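Local atomic coordinates of choloylglycine hydrolase (Clostridium perfringens, PDB entry 2BJG), a protein that deconjugates glycine- and taurine-linked bile salts by hydrolysing their amide bond and can also join bile acids to amines. Residues 29-34 with 312-317. Numbering follows the deposited sequence.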
loop_
_atom_site.group_PDB
_atom_site.type_symbol
_atom_site.label_atom_id
_atom_site.label_comp_id
_atom_site.label_asym_id
_atom_site.label_seq_id
_atom_site.Cartn_x
_atom_site.Cartn_y
_atom_site.Cartn_z
ATOM N N SER A 29 -3.706 12.152 -36.314
ATOM C CA SER A 29 -2.549 12.079 -37.187
ATOM C C SER A 29 -1.549 13.138 -36.740
ATOM O O SER A 29 -1.874 14.014 -35.939
ATOM C CB SER A 29 -2.962 12.305 -38.643
ATOM O OG SER A 29 -3.530 13.587 -38.814
ATOM N N ILE A 30 -0.328 13.049 -37.250
ATOM C CA ILE A 30 0.667 14.087 -37.013
ATOM C C ILE A 30 0.364 15.260 -37.941
ATOM O O ILE A 30 0.264 15.081 -39.152
ATOM C CB ILE A 30 2.107 13.569 -37.257
ATOM C CG1 ILE A 30 2.371 12.284 -36.462
ATOM C CG2 ILE A 30 3.136 14.645 -36.922
ATOM C CD1 ILE A 30 2.491 12.486 -34.983
ATOM N N ILE A 31 0.212 16.452 -37.368
ATOM C CA ILE A 31 -0.143 17.639 -38.140
ATOM C C ILE A 31 0.994 18.649 -38.137
ATOM O O ILE A 31 1.484 19.028 -37.072
ATOM C CB ILE A 31 -1.407 18.354 -37.575
ATOM C CG1 ILE A 31 -2.486 17.355 -37.118
ATOM C CG2 ILE A 31 -1.944 19.385 -38.568
ATOM C CD1 ILE A 31 -3.125 16.551 -38.217
ATOM N N PHE A 32 1.403 19.082 -39.331
ATOM C CA PHE A 32 2.337 20.197 -39.478
ATOM C C PHE A 32 1.626 21.415 -40.065
ATOM O O PHE A 32 0.898 21.302 -41.051
ATOM C CB PHE A 32 3.541 19.814 -40.348
ATOM C CG PHE A 32 4.413 20.987 -40.728
ATOM C CD1 PHE A 32 5.287 21.558 -39.799
ATOM C CD2 PHE A 32 4.349 21.528 -42.014
ATOM C CE1 PHE A 32 6.092 22.646 -40.148
ATOM C CE2 PHE A 32 5.146 22.617 -42.376
ATOM C CZ PHE A 32 6.020 23.178 -41.443
ATOM N N ILE A 33 1.838 22.570 -39.441
ATOM C CA ILE A 33 1.299 23.836 -39.934
ATOM C C ILE A 33 2.444 24.835 -40.108
ATOM O O ILE A 33 3.154 25.143 -39.146
ATOM C CB ILE A 33 0.212 24.432 -38.989
ATOM C CG1 ILE A 33 -0.868 23.387 -38.667
ATOM C CG2 ILE A 33 -0.397 25.697 -39.606
ATOM C CD1 ILE A 33 -1.899 23.831 -37.623
ATOM N N PRO A 34 2.642 25.337 -41.342
ATOM C CA PRO A 34 3.683 26.345 -41.542
ATOM C C PRO A 34 3.307 27.663 -40.858
ATOM O O PRO A 34 2.157 27.836 -40.438
ATOM C CB PRO A 34 3.738 26.503 -43.068
ATOM C CG PRO A 34 2.411 26.057 -43.557
ATOM C CD PRO A 34 1.939 25.001 -42.593
ATOM N N ASN A 312 2.543 26.776 -47.718
ATOM C CA ASN A 312 1.168 27.266 -47.808
ATOM C C ASN A 312 0.112 26.175 -47.594
ATOM O O ASN A 312 -1.090 26.414 -47.783
ATOM C CB ASN A 312 0.953 27.957 -49.153
ATOM C CG ASN A 312 1.402 27.104 -50.315
ATOM O OD1 ASN A 312 0.772 26.096 -50.641
ATOM N ND2 ASN A 312 2.500 27.503 -50.953
ATOM N N GLU A 313 0.573 24.984 -47.205
ATOM C CA GLU A 313 -0.301 23.841 -46.960
ATOM C C GLU A 313 -0.049 23.198 -45.596
ATOM O O GLU A 313 1.097 23.069 -45.156
ATOM C CB GLU A 313 -0.096 22.773 -48.037
ATOM C CG GLU A 313 -0.789 23.037 -49.371
ATOM C CD GLU A 313 -0.447 21.986 -50.414
ATOM O OE1 GLU A 313 -0.598 20.775 -50.127
ATOM O OE2 GLU A 313 -0.023 22.368 -51.527
ATOM N N ILE A 314 -1.131 22.792 -44.937
ATOM C CA ILE A 314 -1.044 21.863 -43.811
ATOM C C ILE A 314 -0.601 20.497 -44.350
ATOM O O ILE A 314 -1.066 20.056 -45.404
ATOM C CB ILE A 314 -2.397 21.746 -43.053
ATOM C CG1 ILE A 314 -2.700 23.041 -42.294
ATOM C CG2 ILE A 314 -2.396 20.554 -42.095
ATOM C CD1 ILE A 314 -4.089 23.091 -41.668
ATOM N N LYS A 315 0.324 19.856 -43.643
ATOM C CA LYS A 315 0.746 18.504 -43.982
ATOM C C LYS A 315 0.409 17.560 -42.832
ATOM O O LYS A 315 0.546 17.926 -41.663
ATOM C CB LYS A 315 2.245 18.474 -44.323
ATOM C CG LYS A 315 2.834 17.095 -44.661
ATOM C CD LYS A 315 2.147 16.439 -45.861
ATOM C CE LYS A 315 2.665 15.032 -46.110
ATOM N NZ LYS A 315 3.838 15.015 -47.039
ATOM N N THR A 316 -0.058 16.359 -43.173
ATOM C CA THR A 316 -0.339 15.330 -42.177
ATOM C C THR A 316 0.471 14.054 -42.419
ATOM O O THR A 316 0.865 13.754 -43.553
ATOM C CB THR A 316 -1.857 14.992 -42.080
ATOM O OG1 THR A 316 -2.264 14.236 -43.226
ATOM C CG2 THR A 316 -2.704 16.266 -41.966
ATOM N N TYR A 317 0.714 13.311 -41.343
ATOM C CA TYR A 317 1.426 12.037 -41.408
ATOM C C TYR A 317 0.616 10.974 -40.694
ATOM O O TYR A 317 0.154 11.191 -39.564
ATOM C CB TYR A 317 2.818 12.157 -40.780
ATOM C CG TYR A 317 3.690 13.149 -41.498
ATOM C CD1 TYR A 317 4.446 12.761 -42.603
ATOM C CD2 TYR A 317 3.737 14.484 -41.095
ATOM C CE1 TYR A 317 5.240 13.668 -43.279
ATOM C CE2 TYR A 317 4.532 15.404 -41.769
ATOM C CZ TYR A 317 5.277 14.983 -42.858
ATOM O OH TYR A 317 6.065 15.864 -43.546
#
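Ile30 and Phe32 pair through their backbones with Tyr317 and Lys315, making an antiparallel two-strand ladder. Ile30 with Tyr317 and Phe32 with Lys315 are hydrogen-bonded pairs; Ile31 with Thr316 is the non-hydrogen-bonded pair between them. Four N-H...O=C bonds result. The bond from Phe32 N to Lys315 O is 2.7 Å long and nearly straight at 175°. Ile30 N reaches Tyr317 O at 3.0 Å, and Tyr317 N returns to Ile30 O at 2.9 Å. Ile30 O also receives a CA-H...O contact from Thr316 CA at 3.1 Å.

Side chains meet on both faces. On the face of Ile31 and Thr316, the two side chains run side by side, with Ile31 CD1 against Thr316 CG2 at 3.8 Å. Ile314 crosses Ile31 at a slant, CG2 to CG2 at 3.7 Å. Its CG1 branch, beside the backbone N (chi1 -70°), lies alongside Ile33 CG1. On the other face, Ile30 CB meets Tyr317 CB at 3.9 Å. Lys315 CB sits at the edge of the Phe32 ring, near its plane. Past the ladder, Pro34 CD packs on Glu313 O at 3.3 Å.

The contact brings a late strand of this Ntn-hydrolase chain beside an early one. Strand 29-33 is flanked by 315-318 and 54-61, both antiparallel to it. Ile31, Ile33 and Ile314 also pack on strand 64-67, while Ile30 reaches Tyr289 and Tyr291 of strand 288-293.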